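Local atomic coordinates of major pollen allergen Pla l 1 (Plantago lanceolata, PDB entry 4Z8W), a protein that is a major plantain pollen allergen, a secreted beta-sheet protein of the Ole e 1 family that probably binds zinc ions. Residues A[49-54]-A[69-74]; A[76-81]-A[87-92]; A[36-41]-A[61-66]; A[15-20]-A[81-86]; A[31-36]-A[120-125]. One frame throughout, in Å; residues are numbered along the deposited sequence. Where two conformers were deposited one is given.

Contact 1: A[49-54]-A[69-74]; sequences VIYSIG and GYHEDC. With ZN (zinc ion), chain B.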
# COMPACT_ATOMS: atom_id res chain seq x y z
N VAL A 49 10.81 1.57 13.76
CA VAL A 49 11.07 1.80 12.32
C VAL A 49 12.47 2.35 12.13
O VAL A 49 12.82 3.37 12.69
CB VAL A 49 10.00 2.70 11.64
CG1 VAL A 49 10.37 3.11 10.19
CG2 VAL A 49 8.63 2.02 11.67
N ILE A 50 13.30 1.72 11.31
CA ILE A 50 14.61 2.32 11.10
C ILE A 50 14.98 2.52 9.67
O ILE A 50 16.03 3.03 9.40
CB ILE A 50 15.74 1.63 11.90
CG1 ILE A 50 15.90 0.17 11.50
CG2 ILE A 50 15.48 1.74 13.40
CD1 ILE A 50 17.11 -0.46 12.17
N TYR A 51 14.11 2.11 8.73
CA TYR A 51 14.34 2.39 7.30
C TYR A 51 12.96 2.66 6.75
O TYR A 51 12.03 1.84 6.97
CB TYR A 51 14.98 1.22 6.59
CG TYR A 51 15.18 1.36 5.10
CD1 TYR A 51 16.30 1.99 4.61
CD2 TYR A 51 14.25 0.82 4.18
CE1 TYR A 51 16.55 2.12 3.25
CE2 TYR A 51 14.47 0.98 2.79
CZ TYR A 51 15.63 1.64 2.34
OH TYR A 51 15.91 1.80 0.98
N SER A 52 12.84 3.79 6.06
CA SER A 52 11.55 4.29 5.55
C SER A 52 11.75 4.90 4.20
O SER A 52 12.76 5.54 4.00
CB SER A 52 11.01 5.39 6.45
OG SER A 52 10.28 4.83 7.51
N ILE A 53 10.80 4.70 3.29
CA ILE A 53 10.83 5.35 1.96
C ILE A 53 9.38 5.64 1.48
O ILE A 53 8.49 4.80 1.63
CB ILE A 53 11.67 4.63 0.94
CG1 ILE A 53 11.23 5.02 -0.47
CG2 ILE A 53 11.65 3.16 1.15
CD1 ILE A 53 11.50 3.95 -1.47
N GLY A 54 9.19 6.85 0.92
CA GLY A 54 7.88 7.36 0.49
C GLY A 54 7.84 7.49 -1.02
O GLY A 54 8.88 7.51 -1.63
N GLY A 69 19.31 -2.41 -0.32
CA GLY A 69 19.71 -3.33 0.77
C GLY A 69 18.58 -4.33 1.02
O GLY A 69 17.44 -4.12 0.55
N TYR A 70 18.89 -5.41 1.74
CA TYR A 70 17.83 -6.36 2.13
C TYR A 70 17.20 -5.82 3.42
O TYR A 70 17.86 -5.06 4.16
CB TYR A 70 18.37 -7.79 2.33
CG TYR A 70 18.97 -8.42 1.08
CD1 TYR A 70 18.17 -9.07 0.15
CD2 TYR A 70 20.37 -8.38 0.86
CE1 TYR A 70 18.74 -9.67 -0.98
CE2 TYR A 70 20.96 -8.97 -0.25
CZ TYR A 70 20.14 -9.61 -1.16
OH TYR A 70 20.71 -10.19 -2.24
N HIS A 71 15.94 -6.18 3.72
CA HIS A 71 15.34 -5.69 4.98
C HIS A 71 14.40 -6.70 5.52
O HIS A 71 14.04 -7.66 4.84
CB HIS A 71 14.62 -4.32 4.82
CG HIS A 71 15.49 -3.21 4.31
ND1 HIS A 71 16.16 -2.32 5.13
CD2 HIS A 71 15.84 -2.89 3.04
CE1 HIS A 71 16.88 -1.50 4.39
NE2 HIS A 71 16.72 -1.82 3.12
N GLU A 72 14.05 -6.52 6.80
CA GLU A 72 13.05 -7.38 7.48
C GLU A 72 12.02 -6.47 8.11
O GLU A 72 12.29 -5.24 8.33
CB GLU A 72 13.73 -8.27 8.60
CG GLU A 72 14.82 -9.27 8.12
CD GLU A 72 14.33 -10.43 7.20
OE1 GLU A 72 13.12 -10.57 6.97
OE2 GLU A 72 15.18 -11.25 6.71
N ASP A 73 10.84 -7.05 8.33
CA ASP A 73 9.73 -6.42 9.06
C ASP A 73 9.35 -5.17 8.30
O ASP A 73 9.29 -4.09 8.86
CB ASP A 73 10.06 -6.08 10.53
CG ASP A 73 10.76 -7.20 11.25
OD1 ASP A 73 10.34 -8.35 11.12
OD2 ASP A 73 11.73 -6.95 11.97
N CYS A 74 9.04 -5.37 7.02
CA CYS A 74 8.69 -4.27 6.14
C CYS A 74 7.22 -4.26 5.78
O CYS A 74 6.65 -5.34 5.43
CB CYS A 74 9.47 -4.43 4.84
SG CYS A 74 11.25 -4.33 5.08
ZN ZN B . 11.42 -9.59 12.28

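Contact 2: A[76-81]-A[87-92]; sequences IKLVKS and SEIPKL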
# COMPACT_ATOMS: atom_id res chain seq x y z
N ILE A 76 3.96 -1.65 3.76
CA ILE A 76 3.52 -0.44 3.05
C ILE A 76 2.21 0.07 3.65
O ILE A 76 1.20 -0.70 3.75
CB ILE A 76 3.42 -0.61 1.53
CG1 ILE A 76 4.78 -0.90 0.90
CG2 ILE A 76 2.98 0.72 0.87
CD1 ILE A 76 5.20 -2.34 1.05
N LYS A 77 2.18 1.36 4.04
CA LYS A 77 0.91 1.99 4.51
C LYS A 77 0.46 3.16 3.62
O LYS A 77 1.28 3.81 2.99
CB LYS A 77 1.00 2.41 6.00
CG LYS A 77 1.98 3.57 6.32
CD LYS A 77 2.04 3.75 7.86
CE LYS A 77 3.06 4.80 8.29
NZ LYS A 77 3.05 5.97 7.37
N LEU A 78 -0.86 3.37 3.53
CA LEU A 78 -1.39 4.56 2.84
C LEU A 78 -1.06 5.75 3.76
O LEU A 78 -1.03 5.59 4.97
CB LEU A 78 -2.90 4.51 2.74
CG LEU A 78 -3.46 3.39 1.85
CD1 LEU A 78 -4.99 3.40 1.87
CD2 LEU A 78 -2.87 3.51 0.45
N VAL A 79 -0.74 6.91 3.20
CA VAL A 79 -0.58 8.10 4.11
C VAL A 79 -1.56 9.19 3.64
O VAL A 79 -2.45 9.60 4.42
CB VAL A 79 0.85 8.70 4.04
CG1 VAL A 79 0.96 9.89 5.01
CG2 VAL A 79 1.94 7.62 4.23
N LYS A 80 -1.43 9.63 2.40
CA LYS A 80 -2.33 10.65 1.87
C LYS A 80 -3.06 10.32 0.57
O LYS A 80 -2.48 9.91 -0.46
CB LYS A 80 -1.58 11.98 1.54
CG LYS A 80 -0.78 12.63 2.69
CD LYS A 80 -1.65 13.00 3.91
CE LYS A 80 -0.92 14.08 4.75
NZ LYS A 80 -1.67 14.27 6.05
N SER A 81 -4.34 10.68 0.57
CA SER A 81 -5.17 10.59 -0.62
C SER A 81 -5.08 11.86 -1.48
O SER A 81 -4.98 12.99 -0.93
CB SER A 81 -6.63 10.37 -0.15
OG SER A 81 -7.49 10.35 -1.32
N SER A 87 -10.87 9.54 1.11
CA SER A 87 -9.69 9.64 1.97
C SER A 87 -9.81 8.87 3.28
O SER A 87 -8.89 8.97 4.11
CB SER A 87 -9.36 11.08 2.28
OG SER A 87 -10.49 11.83 2.80
N GLU A 88 -10.87 8.06 3.50
CA GLU A 88 -10.85 7.23 4.73
C GLU A 88 -9.81 6.19 4.53
O GLU A 88 -9.68 5.71 3.41
CB GLU A 88 -12.14 6.42 5.03
CG GLU A 88 -13.30 7.29 5.34
CD GLU A 88 -14.52 6.49 5.74
OE1 GLU A 88 -14.61 5.26 5.46
OE2 GLU A 88 -15.43 7.17 6.27
N ILE A 89 -9.19 5.79 5.65
CA ILE A 89 -8.38 4.61 5.76
C ILE A 89 -9.16 3.67 6.69
O ILE A 89 -9.22 3.82 7.92
CB ILE A 89 -6.96 4.92 6.33
CG1 ILE A 89 -6.23 5.85 5.37
CG2 ILE A 89 -6.20 3.59 6.60
CD1 ILE A 89 -4.83 6.41 5.77
N PRO A 90 -9.80 2.67 6.08
CA PRO A 90 -10.71 1.76 6.76
C PRO A 90 -9.92 0.90 7.77
O PRO A 90 -9.04 0.18 7.35
CB PRO A 90 -11.27 0.92 5.60
CG PRO A 90 -10.20 0.97 4.53
CD PRO A 90 -9.69 2.40 4.64
N LYS A 91 -10.18 1.01 9.08
CA LYS A 91 -9.62 0.02 10.02
C LYS A 91 -10.31 -1.34 9.83
O LYS A 91 -11.50 -1.40 9.58
CB LYS A 91 -9.80 0.46 11.45
CG LYS A 91 -8.64 1.30 11.92
CD LYS A 91 -8.83 1.81 13.33
CE LYS A 91 -8.15 3.16 13.51
NZ LYS A 91 -8.89 4.24 12.78
N LEU A 92 -9.55 -2.42 9.97
CA LEU A 92 -10.07 -3.78 9.98
C LEU A 92 -10.91 -4.09 11.25
O LEU A 92 -10.65 -3.53 12.32
CB LEU A 92 -8.90 -4.77 9.91
CG LEU A 92 -8.04 -4.71 8.64
CD1 LEU A 92 -6.83 -5.63 8.78
CD2 LEU A 92 -8.91 -5.05 7.41

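Contact 3: A[36-41]-A[61-66]; sequences AQVQLD and GVYRLP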
# COMPACT_ATOMS: atom_id res chain seq x y z
N ALA A 36 -1.70 9.26 -5.05
CA ALA A 36 -1.78 8.86 -3.66
C ALA A 36 -0.36 8.80 -3.14
O ALA A 36 0.54 8.48 -3.87
CB ALA A 36 -2.46 7.47 -3.49
N GLN A 37 -0.19 9.02 -1.84
CA GLN A 37 1.10 8.88 -1.23
C GLN A 37 1.09 7.68 -0.28
O GLN A 37 0.21 7.57 0.58
CB GLN A 37 1.48 10.16 -0.49
CG GLN A 37 1.64 11.40 -1.42
CD GLN A 37 1.63 12.74 -0.66
OE1 GLN A 37 2.04 12.83 0.53
NE2 GLN A 37 1.11 13.75 -1.31
N VAL A 38 2.14 6.86 -0.40
CA VAL A 38 2.32 5.63 0.37
C VAL A 38 3.69 5.69 1.08
O VAL A 38 4.55 6.54 0.78
CB VAL A 38 2.18 4.36 -0.50
CG1 VAL A 38 0.85 4.32 -1.29
CG2 VAL A 38 3.31 4.29 -1.53
N GLN A 39 3.90 4.85 2.07
CA GLN A 39 5.20 4.81 2.71
C GLN A 39 5.55 3.37 3.10
O GLN A 39 4.73 2.67 3.74
CB GLN A 39 5.16 5.69 3.96
CG GLN A 39 6.48 5.76 4.72
CD GLN A 39 6.45 6.87 5.75
OE1 GLN A 39 6.11 8.02 5.41
NE2 GLN A 39 6.72 6.53 7.01
N LEU A 40 6.74 2.96 2.66
CA LEU A 40 7.45 1.72 3.15
C LEU A 40 8.21 1.97 4.46
O LEU A 40 8.99 2.92 4.56
CB LEU A 40 8.39 1.18 2.05
CG LEU A 40 9.35 0.05 2.59
CD1 LEU A 40 8.56 -1.23 2.92
CD2 LEU A 40 10.54 -0.27 1.67
N ASP A 41 7.92 1.19 5.51
CA ASP A 41 8.61 1.24 6.79
C ASP A 41 9.08 -0.14 7.16
O ASP A 41 8.27 -1.10 7.12
CB ASP A 41 7.66 1.72 7.92
CG ASP A 41 7.16 3.17 7.68
OD1 ASP A 41 7.99 4.05 7.43
OD2 ASP A 41 5.94 3.40 7.65
N GLY A 61 -2.46 4.17 -10.88
CA GLY A 61 -2.55 3.96 -9.40
C GLY A 61 -1.43 3.04 -8.88
O GLY A 61 -1.61 2.35 -7.86
N VAL A 62 -0.27 3.02 -9.56
CA VAL A 62 0.86 2.07 -9.22
C VAL A 62 1.99 2.84 -8.61
O VAL A 62 2.40 3.88 -9.15
CB VAL A 62 1.40 1.35 -10.47
CG1 VAL A 62 2.53 0.36 -10.12
CG2 VAL A 62 0.28 0.60 -11.19
N TYR A 63 2.51 2.40 -7.46
CA TYR A 63 3.70 3.07 -6.95
C TYR A 63 4.90 2.10 -7.20
O TYR A 63 4.70 0.92 -7.41
CB TYR A 63 3.63 3.43 -5.44
CG TYR A 63 3.20 2.23 -4.53
CD1 TYR A 63 4.15 1.25 -4.08
CD2 TYR A 63 1.87 2.09 -4.15
CE1 TYR A 63 3.74 0.20 -3.27
CE2 TYR A 63 1.44 1.00 -3.32
CZ TYR A 63 2.37 0.08 -2.90
OH TYR A 63 1.98 -0.95 -2.09
N ARG A 64 6.12 2.60 -7.08
CA ARG A 64 7.29 1.72 -7.34
C ARG A 64 8.39 2.35 -6.55
O ARG A 64 8.97 3.40 -6.90
CB ARG A 64 7.56 1.60 -8.83
CG ARG A 64 8.82 0.89 -9.23
CD ARG A 64 8.90 0.80 -10.75
NE ARG A 64 10.19 0.31 -11.18
CZ ARG A 64 10.44 -0.97 -11.44
NH1 ARG A 64 9.46 -1.89 -11.31
NH2 ARG A 64 11.65 -1.35 -11.82
N LEU A 65 8.64 1.77 -5.38
CA LEU A 65 9.56 2.36 -4.45
C LEU A 65 10.92 1.71 -4.59
O LEU A 65 11.03 0.47 -4.55
CB LEU A 65 9.03 2.21 -3.04
CG LEU A 65 7.57 2.56 -2.74
CD1 LEU A 65 7.23 2.08 -1.32
CD2 LEU A 65 7.26 4.06 -2.88
N PRO A 66 11.99 2.54 -4.78
CA PRO A 66 13.35 1.95 -4.99
C PRO A 66 13.95 1.72 -3.61
O PRO A 66 13.94 2.61 -2.79
CB PRO A 66 14.11 3.08 -5.74
CG PRO A 66 13.35 4.34 -5.44
CD PRO A 66 12.05 4.02 -4.72

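Contact 4: A[15-20]-A[81-86]; sequences VYCNVC and SSRPDC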
# COMPACT_ATOMS: atom_id res chain seq x y z
N VAL A 15 -2.90 1.48 -5.60
CA VAL A 15 -3.82 2.10 -4.65
C VAL A 15 -5.13 2.38 -5.41
O VAL A 15 -5.08 2.92 -6.53
CB VAL A 15 -3.21 3.41 -4.08
CG1 VAL A 15 -4.21 4.18 -3.18
CG2 VAL A 15 -1.96 3.07 -3.27
N TYR A 16 -6.26 2.06 -4.81
CA TYR A 16 -7.56 2.36 -5.36
C TYR A 16 -8.41 3.31 -4.44
O TYR A 16 -8.16 3.42 -3.23
CB TYR A 16 -8.38 1.04 -5.51
CG TYR A 16 -7.86 0.07 -6.54
CD1 TYR A 16 -6.73 -0.75 -6.26
CD2 TYR A 16 -8.43 -0.00 -7.79
CE1 TYR A 16 -6.25 -1.64 -7.19
CE2 TYR A 16 -7.93 -0.90 -8.73
CZ TYR A 16 -6.83 -1.70 -8.43
OH TYR A 16 -6.32 -2.60 -9.37
N CYS A 17 -9.50 3.81 -4.99
CA CYS A 17 -10.64 4.36 -4.20
C CYS A 17 -11.71 3.20 -4.21
O CYS A 17 -12.15 2.78 -5.25
CB CYS A 17 -11.24 5.60 -4.91
SG CYS A 17 -12.73 6.21 -4.01
N ASN A 18 -12.09 2.71 -3.03
CA ASN A 18 -13.26 1.83 -2.88
C ASN A 18 -14.46 2.80 -2.80
O ASN A 18 -14.58 3.55 -1.84
CB ASN A 18 -13.08 0.98 -1.64
CG ASN A 18 -14.41 0.35 -1.14
OD1 ASN A 18 -15.30 0.08 -1.96
ND2 ASN A 18 -14.52 0.12 0.17
N VAL A 19 -15.37 2.74 -3.78
CA VAL A 19 -16.53 3.62 -3.82
C VAL A 19 -17.73 3.13 -2.96
O VAL A 19 -18.81 3.73 -2.96
CB VAL A 19 -16.92 3.91 -5.26
CG1 VAL A 19 -15.68 4.36 -6.07
CG2 VAL A 19 -17.49 2.64 -5.96
N CYS A 20 -17.52 2.05 -2.21
CA CYS A 20 -18.58 1.53 -1.30
C CYS A 20 -18.19 1.79 0.11
O CYS A 20 -17.47 0.97 0.76
CB CYS A 20 -18.84 0.01 -1.48
SG CYS A 20 -19.11 -0.47 -3.20
N SER A 81 -4.34 10.68 0.57
CA SER A 81 -5.17 10.59 -0.62
C SER A 81 -5.08 11.86 -1.48
O SER A 81 -4.98 12.99 -0.93
CB SER A 81 -6.63 10.37 -0.15
OG SER A 81 -7.49 10.35 -1.32
N SER A 82 -5.15 11.71 -2.80
CA SER A 82 -5.33 12.89 -3.65
C SER A 82 -6.82 13.22 -3.95
O SER A 82 -7.08 14.11 -4.74
CB SER A 82 -4.67 12.66 -4.98
OG SER A 82 -5.27 11.51 -5.50
N ARG A 83 -7.77 12.52 -3.32
CA ARG A 83 -9.21 12.75 -3.57
C ARG A 83 -9.88 13.04 -2.28
O ARG A 83 -10.03 12.15 -1.43
CB ARG A 83 -9.88 11.56 -4.20
CG ARG A 83 -9.54 11.43 -5.65
CD ARG A 83 -10.19 10.15 -6.14
NE ARG A 83 -11.64 10.23 -6.01
CZ ARG A 83 -12.50 9.32 -6.50
NH1 ARG A 83 -12.08 8.25 -7.20
NH2 ARG A 83 -13.78 9.50 -6.31
N PRO A 84 -10.31 14.31 -2.10
CA PRO A 84 -10.84 14.62 -0.76
C PRO A 84 -12.17 13.85 -0.53
O PRO A 84 -12.47 13.50 0.60
CB PRO A 84 -11.04 16.15 -0.80
CG PRO A 84 -10.40 16.63 -2.12
CD PRO A 84 -10.48 15.44 -3.05
N ASP A 85 -12.87 13.50 -1.60
CA ASP A 85 -14.05 12.63 -1.47
C ASP A 85 -13.70 11.12 -1.21
O ASP A 85 -14.59 10.28 -1.08
CB ASP A 85 -14.85 12.76 -2.77
CG ASP A 85 -14.06 12.31 -3.96
OD1 ASP A 85 -12.87 12.63 -3.99
OD2 ASP A 85 -14.62 11.66 -4.88
N CYS A 86 -12.43 10.76 -1.17
CA CYS A 86 -12.10 9.35 -1.01
C CYS A 86 -10.80 9.28 -0.20
O CYS A 86 -9.74 8.95 -0.77
CB CYS A 86 -12.02 8.69 -2.38
SG CYS A 86 -11.93 6.85 -2.26

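Contact 5: A[31-36]-A[120-125]; sequences ERMAGA and LSFRAK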
# COMPACT_ATOMS: atom_id res chain seq x y z
N GLU A 31 -11.71 2.22 -8.20
CA GLU A 31 -11.03 3.12 -9.18
C GLU A 31 -9.58 3.35 -8.80
O GLU A 31 -9.32 3.79 -7.70
CB GLU A 31 -11.73 4.51 -9.13
CG GLU A 31 -13.21 4.40 -9.52
CD GLU A 31 -14.00 5.71 -9.43
OE1 GLU A 31 -13.44 6.80 -9.13
OE2 GLU A 31 -15.21 5.61 -9.65
N ARG A 32 -8.66 3.03 -9.69
CA ARG A 32 -7.23 3.34 -9.56
C ARG A 32 -7.02 4.81 -9.19
O ARG A 32 -7.61 5.67 -9.79
CB ARG A 32 -6.53 3.03 -10.90
CG ARG A 32 -6.48 1.51 -11.23
CD ARG A 32 -6.08 1.14 -12.68
NE ARG A 32 -5.94 -0.32 -12.80
CZ ARG A 32 -4.84 -1.03 -12.49
NH1 ARG A 32 -3.73 -0.43 -12.06
NH2 ARG A 32 -4.85 -2.37 -12.61
N MET A 33 -6.21 5.10 -8.18
CA MET A 33 -5.99 6.49 -7.73
C MET A 33 -4.53 6.96 -8.03
O MET A 33 -3.56 6.45 -7.44
CB MET A 33 -6.24 6.64 -6.21
CG MET A 33 -6.00 8.04 -5.66
SD MET A 33 -6.22 8.24 -3.91
CE MET A 33 -7.92 7.69 -3.74
N ALA A 34 -4.39 7.98 -8.90
CA ALA A 34 -3.16 8.72 -9.13
C ALA A 34 -2.89 9.73 -8.05
O ALA A 34 -3.80 10.40 -7.55
CB ALA A 34 -3.20 9.42 -10.51
N GLY A 35 -1.62 9.86 -7.68
CA GLY A 35 -1.23 10.94 -6.76
C GLY A 35 -1.33 10.54 -5.33
O GLY A 35 -1.13 11.37 -4.46
N ALA A 36 -1.70 9.26 -5.05
CA ALA A 36 -1.78 8.86 -3.66
C ALA A 36 -0.36 8.80 -3.14
O ALA A 36 0.54 8.48 -3.87
CB ALA A 36 -2.46 7.47 -3.49
N LEU A 120 -4.01 -1.63 -1.84
CA LEU A 120 -4.62 -0.91 -0.73
C LEU A 120 -5.68 0.02 -1.29
O LEU A 120 -5.60 0.42 -2.46
CB LEU A 120 -3.55 -0.03 -0.02
CG LEU A 120 -2.46 -0.82 0.73
CD1 LEU A 120 -1.18 0.02 0.84
CD2 LEU A 120 -3.01 -1.30 2.06
N SER A 121 -6.64 0.40 -0.48
CA SER A 121 -7.62 1.38 -0.91
C SER A 121 -7.92 2.45 0.16
O SER A 121 -8.01 2.18 1.35
CB SER A 121 -8.94 0.65 -1.35
OG SER A 121 -9.48 -0.07 -0.22
N PHE A 122 -8.10 3.67 -0.28
CA PHE A 122 -8.88 4.63 0.46
C PHE A 122 -10.39 4.39 0.19
O PHE A 122 -10.77 3.75 -0.78
CB PHE A 122 -8.52 6.04 -0.06
CG PHE A 122 -7.15 6.52 0.35
CD1 PHE A 122 -6.90 6.84 1.69
CD2 PHE A 122 -6.09 6.56 -0.56
CE1 PHE A 122 -5.62 7.24 2.12
CE2 PHE A 122 -4.83 7.02 -0.16
CZ PHE A 122 -4.60 7.39 1.16
N ARG A 123 -11.25 4.98 1.01
CA ARG A 123 -12.68 4.68 0.93
C ARG A 123 -13.53 5.95 0.89
O ARG A 123 -13.22 6.89 1.56
CB ARG A 123 -13.07 3.71 2.05
CG ARG A 123 -14.59 3.30 1.97
CD ARG A 123 -14.87 2.25 3.04
NE ARG A 123 -14.73 2.76 4.39
CZ ARG A 123 -14.92 2.00 5.47
NH1 ARG A 123 -15.14 0.68 5.35
NH2 ARG A 123 -14.84 2.55 6.65
N ALA A 124 -14.52 5.98 -0.01
CA ALA A 124 -15.45 7.04 -0.11
C ALA A 124 -16.38 7.12 1.11
O ALA A 124 -16.50 6.19 1.91
CB ALA A 124 -16.22 6.95 -1.44
N LYS A 125 -17.07 8.25 1.22
CA LYS A 125 -18.00 8.51 2.29
C LYS A 125 -19.39 8.00 1.91
O LYS A 125 -20.25 7.97 2.74
CB LYS A 125 -18.13 10.03 2.50
CG LYS A 125 -16.78 10.77 2.45
CD LYS A 125 -16.90 12.21 2.92
CE LYS A 125 -16.63 12.25 4.40
NZ LYS A 125 -16.48 13.67 4.76

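Contact 1: A[49-54]-A[69-74]
The phenol ring of Y51 lies against the imidazole of H71 in a face-to-face stack, with ring centroids 3.9 Å apart and planes inclined by 22°. The overlap is not symmetrical. H71 CE1 sits above the middle of the Y51 ring and comes within 3.4 Å of Y51 CG, whereas Y51 CD2 lies over the rim of the imidazole. H71 NE2 reaches the far half of the phenol, 3.6 Å from Y51 CE2. The two side chains cross at about a right angle. CG of Y51 is anti to its backbone N (chi1 176°), while H71 CG stands beside its own backbone N (chi1 -57°).

Polar partners pin both rings. The backbone of V68 takes part twice, its N meeting Y51 OH and its O meeting H71 NE2, while H71 ND1 is bound to D44 OD2. Acceptors at both nitrogens would probably favour a positively charged imidazole and stop the ring from flipping. D44 also receives the backbone N of E72, which ties the stack to the loop that follows. There D73 binds the zinc ion through OD1 at 2.0 Å, with OD2 farther away at 2.7 Å, and D45 of the same chain supplies a further ligand.

I50 and Y51 both face C42 in a classic beta bulge, and C42 is joined to C74 by a disulfide. An edge strand with a bulge, a stacked pair and a two-aspartate metal site thus meet at one end of the antiparallel sheet, in an acidic loop site for zinc.

Contact 2: A[76-81]-A[87-92]
S81 and S87 meet by their carbons and not by their hydroxyls: S81 CB lies 3.7 Å from S87 CB, and no hydrogen bond crosses between the two segments. Each oxygen has a partner elsewhere. S81 OG donates to C86 O, just ahead of the loop 87-92, and accepts from R83 N; S87 OG, which points between its own N and carbonyl carbon (chi1 52°), makes a weak hydrogen bond to P84 O.

Farther along, I89 reaches back to the strand through a single methyl group. Its CG1 arm is fully extended (chi2 175°), which carries CD1 to within 4.1 Å of L78 CB and 4.0 Å of L78 O. The same methyl is 4.2 Å from V79 O, so it rests on both the side chain and the backbone of the strand. V79 and K80 both face Q37 in a classic beta bulge at the end of the strand, just before S81.

F122 of the strand 114-123 touches L78, S81 and I89 and so joins the two halves of the contact. Between S87 and I89 in the sequence, E88, a zinc-binding residue by experiment, turns away from the strand and makes a salt bridge to R123 and a weak hydrogen bond to H21, another zinc-binding residue. The chemistry across the contact is therefore van der Waals contact, with no hydrogen bond or salt bridge; the directional bonds that fix this loop are made to other parts of the chain.

Contact 3: A[36-41]-A[61-66]
Strands 37-41 and 62-66 run in roughly the same direction in two different sheets, their axes 8.9 Å apart at closest and crossing at -34°, so that side chains and not backbone bonds fill the gap. V38 stands opposite Y63, and L40 opposite L65.

V38 places CG2 over one face of the Y63 ring, 3.9 Å from the centroid and 21° off the ring normal, a CH-pi contact displaced toward the CG side, where V38 CG2 is 3.6 Å from Y63 CG. The other methyl, V38 CG1, lies 3.8 Å from Y63 CD2, so both methyls lie on the same side of the ring, CG1 out toward the CD2-CE2 rim. Y63 presents its face in this way because CG takes the crowded position between backbone N and carbonyl carbon (chi1 50°).

This layering of one sheet on another, with a modest twist between them, is the core of a beta sandwich. L65 continues it: CD1 packs 3.7 Å from L40 CB, while L65 CD2 turns back toward V38 CG2, 4.2 Å away. I53 touches both L40 and L65 from the adjacent strand, and V15 packs against V38 from strand 8-18.

Q39 points away from strand 62-66, and its amide bonds to D41. Q39 NE2 donates to D41 OD1 at 2.8 Å in a fairly straight bond that uses the syn lone pair of D41 OD1, with that oxygen close to the amide plane of Q39.

Contact 4: A[15-20]-A[81-86]
C17 and C86 point at each other and are joined by a disulfide, with C17 SG 2.0 Å from C86 SG. Each sulfur is anti to its own backbone N, which stretches both cysteines into the space between the segments, and the chi3 of 108° gives the bridge a right-handed twist.

The guanidinium group of R83 turns one face to this bridge. C17 SG is 3.7 Å above its plane, toward the rim, and C86 CB shares that face. At the same time R83 NH1 approaches C17 CB to 3.6 Å. A bend at chi3 (62°) folds the arginine back to this position. Its plane is set by D85, which meets it at the edge: R83 NH2 donates to D85 OD2 at 2.7 Å in an almost perfectly straight salt bridge (177°), supported by a weak bond from NE to OD1. R83 NH1 has a second acidic partner in E31, so two carboxylates hold the arginine, D85 at NE and NH2 and E31 at NH1.

Turns shape the backbone on both sides. R83 to C86 forms a type I beta turn, S81 opens an ST turn, and N18 OD1 accepts from C20 N at 3.0 Å in an Asx turn. C20 is itself linked to C131. The disulfide thus clamps the loop after strand 74-80 to the end of strand 8-18, which is flanked by the antiparallel strand 31-32 and the parallel strand 114-123.

Contact 5: A[31-36]-A[120-125]
The F122 ring is met by A36 at its edge and obliquely by M33. A36 CB lies near the ring plane, 4.1 Å from F122 CE2. M33 SD is 4.9 Å from the ring centroid and 62° off the normal, a Met-aromatic contact whose closest approach is 3.7 Å, between M33 SD and F122 CD2. The terminal methyl follows round the same corner, with M33 CE 3.8 Å from F122 CD2 and 4.1 Å from F122 CB.

Methionine reaches this far because its chain is extended through chi1 and chi2, then kinks at chi3 (-58°), which wraps CE toward the root of the phenylalanine and leaves the sulfur obliquely placed near CD2. All three residues are buried, and the contact is wholly apolar.

V15 of strand 8-18 packs against both A36 and F122. Strand 31-32 pairs with one edge of strand 8-18, and strand 114-123 runs parallel to 8-18 as another of its partners. M33 and A36, on the link from strand 31-32 to strand 37-42, carry the contact across to F122 of strand 114-123.

Overall arrangement
The five contacts illustrate how a small beta sandwich is tied together along its length. Contacts 4 and 5 nearly coincide, their centres about 3 Å apart, and contact 2 lies about 9 Å from each; they meet around strands 8-18 and 114-123. Contact 3, about 13 Å from contacts 1 and 5, bridges the two sheets midway. Contact 1, with the zinc ion, is about 26 Å from contact 4, on the opposite side of the chain's centre. Along the sequence contacts 3 and 1 cross, and contacts 1, 2 and 3 all lie within the loop closed by contact 5, which crosses contact 4. Both ends carry a disulfide and zinc-binding residues, with the bound ion at the contact 1 end.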